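Peptidoglycan-binding domain 1 (Burkholderia, PDB 5NM7) probably degrades bacterial peptidoglycan as a modular phage endolysin, pairing a putative peptidoglycan-binding domain with a lysozyme-like N-acetylmuramidase domain. Local coordinates at residues A[19-24]-A[36-41]; A[90-95]-A[260-265]; A[191-196]-A[210-215]. All coordinates share one frame; numbering follows the deposited sequence.

Interaction 1 (A[19-24]-A[36-41]); sequences RQLIAA and SATRDA. With GLY (glycine), chain D.
L21 and A41 are the closest backbone positions here, their CA atoms 7.0 Å apart, where the end of helix 12-23 comes up to the first turns of helix 36-48. Together with helix 59-67 these form the small three-helix bundle of a peptidoglycan-binding domain, and the contact is part of its core. L21 does most of the reaching. With CG trans to its own carbonyl carbon (chi1 -64°), it directs both methyls at helix 36-48: CD1 lies 4.2 Å from A41 CB, and CD2 passes 4.1 Å from A41 O. A branched aliphatic side chain suits this place because it can also touch V42, F45 and L65, while the small A41 lets it approach the helix surface. CD1 further meets T38 CG2 at 4.3 Å, so the apolar branch of the threonine joins the core and its hydroxyl is left for another task. The amino-terminal turn of helix 36-48 holds the carboxylate of a bound glycine, one oxygen on each of two successive amides: A37 N donates to OXT at 2.9 Å and T38 N to O at 2.8 Å. The N-H groups of a first helical turn suit such a carboxylate. Q18 NE2 also bonds to the T38 hydroxyl, whose OG1 gives the glycine O its second hydrogen bond, 2.9 Å long.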
loop_
_atom_site.group_PDB
_atom_site.type_symbol
_atom_site.label_atom_id
_atom_site.label_comp_id
_atom_site.label_asym_id
_atom_site.label_seq_id
_atom_site.Cartn_x
_atom_site.Cartn_y
_atom_site.Cartn_z
ATOM N N ARG A 19 -20.172 18.088 -7.678
ATOM C CA ARG A 19 -19.922 19.307 -8.491
ATOM C C ARG A 19 -18.547 19.313 -9.142
ATOM O O ARG A 19 -18.430 19.665 -10.327
ATOM C CB ARG A 19 -20.122 20.567 -7.653
ATOM C CG ARG A 19 -21.587 20.773 -7.321
ATOM C CD ARG A 19 -21.918 22.156 -6.791
ATOM N NE ARG A 19 -23.378 22.305 -6.847
ATOM C CZ ARG A 19 -24.219 22.146 -5.822
ATOM N NH1 ARG A 19 -23.776 21.879 -4.592
ATOM N NH2 ARG A 19 -25.531 22.271 -6.032
ATOM N N GLN A 20 -17.516 18.896 -8.396
ATOM C CA GLN A 20 -16.145 18.829 -8.922
ATOM C C GLN A 20 -16.042 17.784 -10.041
ATOM O O GLN A 20 -15.428 18.040 -11.076
ATOM C CB GLN A 20 -15.144 18.544 -7.810
ATOM C CG GLN A 20 -14.959 19.598 -6.736
ATOM C CD GLN A 20 -14.385 20.878 -7.320
ATOM O OE1 GLN A 20 -13.151 21.050 -7.382
ATOM N NE2 GLN A 20 -15.226 21.722 -7.802
ATOM N N LEU A 21 -16.678 16.633 -9.846
ATOM C CA LEU A 21 -16.719 15.615 -10.894
ATOM C C LEU A 21 -17.419 16.122 -12.148
ATOM O O LEU A 21 -16.975 15.844 -13.264
ATOM C CB LEU A 21 -17.381 14.335 -10.393
ATOM C CG LEU A 21 -16.603 13.630 -9.261
ATOM C CD1 LEU A 21 -17.490 12.631 -8.551
ATOM C CD2 LEU A 21 -15.361 12.931 -9.825
ATOM N N ILE A 22 -18.510 16.857 -11.969
ATOM C CA ILE A 22 -19.233 17.470 -13.114
ATOM C C ILE A 22 -18.354 18.511 -13.818
ATOM O O ILE A 22 -18.313 18.526 -15.041
ATOM C CB ILE A 22 -20.601 18.061 -12.690
ATOM C CG1 ILE A 22 -21.567 16.954 -12.246
ATOM C CG2 ILE A 22 -21.276 18.796 -13.850
ATOM C CD1 ILE A 22 -22.640 17.403 -11.294
ATOM N N ALA A 23 -17.644 19.337 -13.058
ATOM C CA ALA A 23 -16.677 20.300 -13.604
ATOM C C ALA A 23 -15.573 19.614 -14.412
ATOM O O ALA A 23 -15.098 20.156 -15.406
ATOM C CB ALA A 23 -16.076 21.132 -12.493
ATOM N N ALA A 24 -15.208 18.393 -14.007
ATOM C CA ALA A 24 -14.270 17.556 -14.775
ATOM C C ALA A 24 -14.899 16.702 -15.895
ATOM O O ALA A 24 -14.209 15.878 -16.513
ATOM C CB ALA A 24 -13.494 16.661 -13.807
ATOM N N SER A 36 -23.683 4.429 -6.262
ATOM C CA SER A 36 -22.974 3.761 -7.345
ATOM C C SER A 36 -22.646 4.673 -8.516
ATOM O O SER A 36 -21.619 4.501 -9.155
ATOM C CB SER A 36 -23.761 2.511 -7.813
ATOM O OG SER A 36 -24.976 2.877 -8.458
ATOM N N ALA A 37 -23.528 5.615 -8.844
ATOM C CA ALA A 37 -23.251 6.531 -9.945
ATOM C C ALA A 37 -22.068 7.442 -9.597
ATOM O O ALA A 37 -21.233 7.726 -10.456
ATOM C CB ALA A 37 -24.490 7.348 -10.309
ATOM N N THR A 38 -22.051 7.935 -8.366
ATOM C CA THR A 38 -20.984 8.811 -7.915
ATOM C C THR A 38 -19.670 8.012 -7.883
ATOM O O THR A 38 -18.631 8.497 -8.354
ATOM C CB THR A 38 -21.320 9.481 -6.565
ATOM O OG1 THR A 38 -22.498 10.286 -6.740
ATOM C CG2 THR A 38 -20.191 10.351 -6.099
ATOM N N ARG A 39 -19.722 6.803 -7.330
ATOM C CA ARG A 39 -18.544 5.924 -7.323
ATOM C C ARG A 39 -18.005 5.665 -8.733
ATOM O O ARG A 39 -16.799 5.787 -8.983
ATOM C CB ARG A 39 -18.844 4.591 -6.641
ATOM C CG ARG A 39 -17.643 3.649 -6.649
ATOM C CD ARG A 39 -17.803 2.408 -5.776
ATOM N NE ARG A 39 -18.878 1.463 -6.032
ATOM C CZ ARG A 39 -19.173 0.560 -5.109
ATOM N NH1 ARG A 39 -20.134 -0.332 -5.250
ATOM N NH2 ARG A 39 -18.454 0.576 -3.995
ATOM N N ASP A 40 -18.902 5.305 -9.651
ATOM C CA ASP A 40 -18.531 5.111 -11.060
ATOM C C ASP A 40 -17.886 6.334 -11.647
ATOM O O ASP A 40 -16.922 6.218 -12.404
ATOM C CB ASP A 40 -19.744 4.743 -11.923
ATOM C CG ASP A 40 -20.246 3.363 -11.663
ATOM O OD1 ASP A 40 -19.621 2.619 -10.881
ATOM O OD2 ASP A 40 -21.312 3.043 -12.197
ATOM N N ALA A 41 -18.412 7.514 -11.312
ATOM C CA ALA A 41 -17.816 8.756 -11.796
ATOM C C ALA A 41 -16.411 8.977 -11.242
ATOM O O ALA A 41 -15.532 9.430 -11.975
ATOM C CB ALA A 41 -18.711 9.965 -11.488
HETATM N N GLY D . -26.232 9.894 -5.987
HETATM C CA GLY D . -26.733 8.602 -6.502
HETATM C C GLY D . -25.573 7.735 -6.946
HETATM O O GLY D . -24.399 8.105 -6.792
HETATM O OXT GLY D . -25.820 6.643 -7.464
#

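Interaction 2 (A[90-95]-A[260-265]); sequences DLAAVR and RYSRAA
A92 and R95, one turn apart near the start of helix 91-101, meet Y261 near the carboxyl end of helix 250-265, pairing the first and last helices of the lysozyme-like N-acetylmuramidase domain. The short helical segments run at 134° to each other with axes 8.6 Å apart at closest, and the CA atoms of A92 and Y261 are only 5.0 Å apart, a closeness that alanine's lone methyl permits. Apolar packing comes first: A92 CB sits 3.7 Å from Y261 CB and reaches the S262 backbone, with F258 one turn earlier also touching the methyl. S262 stands at the margin, its OG bonded to F258 O within its own helix rather than across the contact.

The second kind of interaction is CH-pi. R95 CB lies 3.5 Å from the centroid of the Y261 ring and only 10° off its normal, so the root of the arginine side chain covers the middle of one face. From there the chain runs extended from CG to NE, crossing the tyrosine at about a right angle, with CD 3.5 Å from Y261 CD1 and the guanidinium plane 28° from that of the ring. The arginine thus offers methylenes to the aromatic ring and carries its charge onward.

Polar ends are satisfied outside the two segments. R95 NH1 makes a salt bridge to D77, and Y261 OH is hydrogen-bonded to E99, which R260 also holds. D54, from the peptidoglycan-binding domain, touches Y261 as well. The chemistry implies a division of labour: cohesion between the helices comes from methyl, methylene and ring surfaces, while the bonds at the far ends of R95 and Y261 would restrain either side chain from swinging away from the CH-pi contact.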
loop_
_atom_site.group_PDB
_atom_site.type_symbol
_atom_site.label_atom_id
_atom_site.label_comp_id
_atom_site.label_asym_id
_atom_site.label_seq_id
_atom_site.Cartn_x
_atom_site.Cartn_y
_atom_site.Cartn_z
ATOM N N ASP A 90 -5.770 -12.258 -11.949
ATOM C CA ASP A 90 -6.854 -11.493 -12.508
ATOM C C ASP A 90 -6.693 -10.029 -12.016
ATOM O O ASP A 90 -6.357 -9.784 -10.860
ATOM C CB ASP A 90 -8.197 -12.150 -12.091
ATOM C CG ASP A 90 -8.514 -13.479 -12.876
ATOM O OD1 ASP A 90 -7.920 -13.773 -13.944
ATOM O OD2 ASP A 90 -9.397 -14.230 -12.419
ATOM N N LEU A 91 -6.856 -9.083 -12.920
ATOM C CA LEU A 91 -6.656 -7.662 -12.595
ATOM C C LEU A 91 -7.537 -7.246 -11.414
ATOM O O LEU A 91 -7.070 -6.530 -10.508
ATOM C CB LEU A 91 -6.946 -6.768 -13.800
ATOM C CG LEU A 91 -6.923 -5.256 -13.506
ATOM C CD1 LEU A 91 -5.553 -4.811 -12.998
ATOM C CD2 LEU A 91 -7.337 -4.456 -14.730
ATOM N N ALA A 92 -8.781 -7.736 -11.389
ATOM C CA ALA A 92 -9.689 -7.435 -10.286
ATOM C C ALA A 92 -9.119 -7.883 -8.944
ATOM O O ALA A 92 -9.337 -7.243 -7.915
ATOM C CB ALA A 92 -11.053 -8.065 -10.515
ATOM N N ALA A 93 -8.400 -9.019 -8.935
ATOM C CA ALA A 93 -7.765 -9.475 -7.715
ATOM C C ALA A 93 -6.631 -8.566 -7.267
ATOM O O ALA A 93 -6.462 -8.312 -6.059
ATOM C CB ALA A 93 -7.267 -10.929 -7.843
ATOM N N VAL A 94 -5.867 -8.069 -8.226
ATOM C CA VAL A 94 -4.781 -7.106 -7.943
ATOM C C VAL A 94 -5.338 -5.786 -7.443
ATOM O O VAL A 94 -4.837 -5.241 -6.476
ATOM C CB VAL A 94 -3.877 -6.883 -9.165
ATOM C CG1 VAL A 94 -2.888 -5.756 -8.925
ATOM C CG2 VAL A 94 -3.120 -8.176 -9.477
ATOM N N ARG A 95 -6.398 -5.314 -8.077
ATOM C CA ARG A 95 -7.084 -4.133 -7.586
ATOM C C ARG A 95 -7.610 -4.299 -6.178
ATOM O O ARG A 95 -7.457 -3.402 -5.340
ATOM C CB ARG A 95 -8.246 -3.774 -8.498
ATOM C CG ARG A 95 -7.839 -3.309 -9.873
ATOM C CD ARG A 95 -9.097 -2.751 -10.540
ATOM N NE ARG A 95 -8.869 -2.236 -11.880
ATOM C CZ ARG A 95 -8.274 -1.073 -12.191
ATOM N NH1 ARG A 95 -7.785 -0.248 -11.252
ATOM N NH2 ARG A 95 -8.168 -0.728 -13.468
ATOM N N ARG A 260 -16.532 -6.396 -6.125
ATOM C CA ARG A 260 -16.759 -5.055 -6.702
ATOM C C ARG A 260 -16.026 -4.818 -8.010
ATOM O O ARG A 260 -16.599 -4.323 -8.982
ATOM C CB ARG A 260 -16.358 -3.932 -5.736
ATOM C CG ARG A 260 -17.456 -3.383 -4.876
ATOM C CD ARG A 260 -17.025 -2.097 -4.180
ATOM N NE ARG A 260 -15.766 -2.154 -3.430
ATOM C CZ ARG A 260 -15.599 -2.662 -2.203
ATOM N NH1 ARG A 260 -16.608 -3.227 -1.516
ATOM N NH2 ARG A 260 -14.389 -2.631 -1.653
ATOM N N TYR A 261 -14.736 -5.145 -8.026
ATOM C CA TYR A 261 -13.917 -4.944 -9.200
ATOM C C TYR A 261 -14.259 -5.881 -10.346
ATOM O O TYR A 261 -14.117 -5.499 -11.508
ATOM C CB TYR A 261 -12.412 -5.024 -8.878
ATOM C CG TYR A 261 -11.911 -3.848 -8.063
ATOM C CD1 TYR A 261 -11.952 -2.550 -8.593
ATOM C CD2 TYR A 261 -11.394 -4.029 -6.797
ATOM C CE1 TYR A 261 -11.490 -1.463 -7.865
ATOM C CE2 TYR A 261 -10.928 -2.959 -6.065
ATOM C CZ TYR A 261 -10.985 -1.679 -6.605
ATOM O OH TYR A 261 -10.525 -0.630 -5.847
ATOM N N SER A 262 -14.642 -7.107 -10.014
ATOM C CA SER A 262 -15.114 -8.072 -11.011
ATOM C C SER A 262 -16.361 -7.563 -11.706
ATOM O O SER A 262 -16.436 -7.603 -12.918
ATOM C CB SER A 262 -15.458 -9.402 -10.358
ATOM O OG SER A 262 -14.329 -9.983 -9.778
ATOM N N ARG A 263 -17.301 -7.056 -10.912
ATOM C CA ARG A 263 -18.511 -6.400 -11.431
ATOM C C ARG A 263 -18.219 -5.161 -12.283
ATOM O O ARG A 263 -18.753 -5.027 -13.389
ATOM C CB ARG A 263 -19.463 -6.046 -10.285
ATOM C CG ARG A 263 -20.129 -7.280 -9.695
ATOM C CD ARG A 263 -21.259 -6.983 -8.717
ATOM N NE ARG A 263 -20.831 -6.248 -7.518
ATOM C CZ ARG A 263 -20.686 -6.743 -6.274
ATOM N NH1 ARG A 263 -20.934 -8.028 -5.975
ATOM N NH2 ARG A 263 -20.280 -5.929 -5.294
ATOM N N ALA A 264 -17.371 -4.266 -11.776
ATOM C CA ALA A 264 -17.009 -3.029 -12.501
ATOM C C ALA A 264 -16.417 -3.313 -13.883
ATOM O O ALA A 264 -16.858 -2.741 -14.884
ATOM C CB ALA A 264 -16.044 -2.183 -11.671
ATOM N N ALA A 265 -15.459 -4.243 -13.942
ATOM C CA ALA A 265 -14.852 -4.672 -15.212
ATOM C C ALA A 265 -15.858 -5.282 -16.213
ATOM O O ALA A 265 -15.674 -5.128 -17.413
ATOM C CB ALA A 265 -13.705 -5.647 -14.958
#

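Interaction 3 (A[191-196]-A[210-215]). With GLY (glycine), chain E.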
loop_
_atom_site.group_PDB
_atom_site.type_symbol
_atom_site.label_atom_id
_atom_site.label_comp_id
_atom_site.label_asym_id
_atom_site.label_seq_id
_atom_site.Cartn_x
_atom_site.Cartn_y
_atom_site.Cartn_z
ATOM N N LEU A 191 14.285 -11.442 -3.126
ATOM C CA LEU A 191 13.533 -10.784 -4.176
ATOM C C LEU A 191 14.382 -10.273 -5.326
ATOM O O LEU A 191 13.879 -9.599 -6.225
ATOM C CB LEU A 191 12.713 -9.626 -3.569
ATOM C CG LEU A 191 11.766 -9.985 -2.446
ATOM C CD1 LEU A 191 10.825 -8.855 -2.057
ATOM C CD2 LEU A 191 11.020 -11.264 -2.667
ATOM N N GLY A 192 15.659 -10.616 -5.344
ATOM C CA GLY A 192 16.487 -10.350 -6.484
ATOM C C GLY A 192 17.030 -8.964 -6.630
ATOM O O GLY A 192 17.407 -8.574 -7.725
ATOM N N TYR A 193 17.069 -8.198 -5.535
ATOM C CA TYR A 193 17.689 -6.888 -5.563
ATOM C C TYR A 193 19.208 -7.046 -5.364
ATOM O O TYR A 193 19.647 -8.025 -4.754
ATOM C CB TYR A 193 17.123 -5.986 -4.455
ATOM C CG TYR A 193 15.684 -5.626 -4.693
ATOM C CD1 TYR A 193 14.659 -6.478 -4.309
ATOM C CD2 TYR A 193 15.341 -4.443 -5.310
ATOM C CE1 TYR A 193 13.344 -6.139 -4.518
ATOM C CE2 TYR A 193 14.018 -4.107 -5.566
ATOM C CZ TYR A 193 13.013 -4.946 -5.160
ATOM O OH TYR A 193 11.708 -4.624 -5.392
ATOM N N PRO A 194 20.008 -6.087 -5.874
ATOM C CA PRO A 194 21.484 -6.223 -5.775
ATOM C C PRO A 194 22.020 -6.279 -4.338
ATOM O O PRO A 194 22.974 -7.013 -4.051
ATOM C CB PRO A 194 22.020 -4.965 -6.464
ATOM C CG PRO A 194 20.865 -4.321 -7.140
ATOM C CD PRO A 194 19.599 -4.865 -6.569
ATOM N N ASP A 195 21.435 -5.453 -3.460
ATOM C CA ASP A 195 21.796 -5.358 -2.025
ATOM C C ASP A 195 20.662 -4.590 -1.320
ATOM O O ASP A 195 19.738 -4.101 -2.003
ATOM C CB ASP A 195 23.138 -4.646 -1.820
ATOM C CG ASP A 195 23.234 -3.367 -2.601
ATOM O OD1 ASP A 195 22.500 -2.409 -2.309
ATOM O OD2 ASP A 195 24.014 -3.326 -3.564
ATOM N N VAL A 196 20.725 -4.473 -0.012
ATOM C CA VAL A 196 19.646 -3.794 0.740
ATOM C C VAL A 196 19.592 -2.291 0.405
ATOM O O VAL A 196 18.524 -1.695 0.389
ATOM C CB VAL A 196 19.731 -4.033 2.255
ATOM C CG1 VAL A 196 20.886 -3.264 2.889
ATOM C CG2 VAL A 196 18.394 -3.685 2.933
ATOM N N GLN A 210 7.537 0.343 -5.092
ATOM C CA GLN A 210 7.049 -0.264 -3.860
ATOM C C GLN A 210 6.100 -1.421 -4.168
ATOM O O GLN A 210 6.159 -2.450 -3.502
ATOM C CB GLN A 210 6.371 0.791 -3.031
ATOM C CG GLN A 210 7.353 1.839 -2.575
ATOM C CD GLN A 210 6.674 2.969 -1.831
ATOM O OE1 GLN A 210 5.478 2.929 -1.580
ATOM N NE2 GLN A 210 7.458 3.955 -1.436
ATOM N N LEU A 211 5.249 -1.232 -5.161
ATOM C CA LEU A 211 4.378 -2.325 -5.668
ATOM C C LEU A 211 5.217 -3.451 -6.283
ATOM O O LEU A 211 4.879 -4.615 -6.112
ATOM C CB LEU A 211 3.402 -1.841 -6.707
ATOM C CG LEU A 211 2.481 -2.863 -7.410
ATOM C CD1 LEU A 211 1.584 -3.587 -6.424
ATOM C CD2 LEU A 211 1.664 -2.163 -8.464
ATOM N N GLU A 212 6.294 -3.105 -6.990
ATOM C CA GLU A 212 7.186 -4.120 -7.592
ATOM C C GLU A 212 7.760 -5.008 -6.503
ATOM O O GLU A 212 7.857 -6.216 -6.694
ATOM C CB GLU A 212 8.292 -3.464 -8.438
ATOM C CG GLU A 212 9.394 -4.391 -8.978
ATOM C CD GLU A 212 8.913 -5.478 -9.900
ATOM O OE1 GLU A 212 7.774 -5.459 -10.437
ATOM O OE2 GLU A 212 9.681 -6.455 -10.103
ATOM N N ALA A 213 8.118 -4.422 -5.345
ATOM C CA ALA A 213 8.568 -5.202 -4.218
ATOM C C ALA A 213 7.520 -6.175 -3.750
ATOM O O ALA A 213 7.822 -7.386 -3.499
ATOM C CB ALA A 213 9.036 -4.349 -3.072
ATOM N N PHE A 214 6.295 -5.695 -3.662
ATOM C CA PHE A 214 5.170 -6.592 -3.319
ATOM C C PHE A 214 5.026 -7.720 -4.328
ATOM O O PHE A 214 4.890 -8.875 -3.933
ATOM C CB PHE A 214 3.858 -5.813 -3.172
ATOM C CG PHE A 214 2.617 -6.671 -3.122
ATOM C CD1 PHE A 214 2.162 -7.171 -1.918
ATOM C CD2 PHE A 214 1.917 -6.969 -4.269
ATOM C CE1 PHE A 214 1.050 -7.962 -1.858
ATOM C CE2 PHE A 214 0.792 -7.780 -4.215
ATOM C CZ PHE A 214 0.362 -8.258 -3.005
ATOM N N VAL A 215 5.062 -7.387 -5.606
ATOM C CA VAL A 215 4.951 -8.407 -6.667
ATOM C C VAL A 215 6.044 -9.457 -6.481
ATOM O O VAL A 215 5.775 -10.674 -6.489
ATOM C CB VAL A 215 5.032 -7.763 -8.051
ATOM C CG1 VAL A 215 5.254 -8.784 -9.145
ATOM C CG2 VAL A 215 3.756 -6.974 -8.317
HETATM N N GLY E . 5.230 -4.723 -11.370
HETATM C CA GLY E . 4.542 -3.683 -10.530
HETATM C C GLY E . 4.989 -2.285 -10.875
HETATM O O GLY E . 5.790 -2.170 -11.795
HETATM O OXT GLY E . 4.562 -1.257 -10.299
#
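Y193 and L191 share a first torsion that places CG trans to the carbonyl carbon (chi1 -68° and -56°), and from a loop of the N-acetylmuramidase domain they reach A213 on helix 207-219, beside a glycine pocket. The phenol arrives end-on: Y193 OH lies 3.4 Å from A213 CA and 3.5 Å from its CB, a close approach that the small alanine allows. L191 adds one methyl, CD1, 3.6 Å from A213 O. These are van der Waals contacts, and the long tyrosine suits a loop that must span the distance to the helix.

On the neighbouring position E212 bends at its second torsion (chi2 61°). Its OE1 accepts a hydrogen bond from the amino group of a bound glycine, N to OE1 2.8 Å, and also pairs with R86, while OE2 pairs with R216. That same R216 bonds to L191 O and makes a cation-pi contact with the Y193 ring, tying the loop to the acid beside the ligand. Following strand 183-184, the loop packs Y193 against both helix 196-205, where F199 meets it edge-to-face, and helix 207-219; these helices also touch each other, and L211 and V215 of the latter touch helix 77-87.

Interaction 1 comes first along the chain, within the peptidoglycan-binding domain; interactions 2 and 3 both belong to the N-acetylmuramidase domain, with 3 inside the largely helical stretch of chain that 2 brackets. Centres of 1 and 2 are about 20 Å apart, those of 2 and 3 about 25 Å, and those of 1 and 3, on opposite sides of the chain's centre, about 36 Å. Helix 36-48 of interaction 1 meets helix 250-265 of interaction 2 through M43 and A264, so the binding module rests on the last helix of the catalytic part. Helix 77-87 joins the other two: its L80 touches R95 of interaction 2 and L211 of interaction 3. The contacts thus span both modules and their junction.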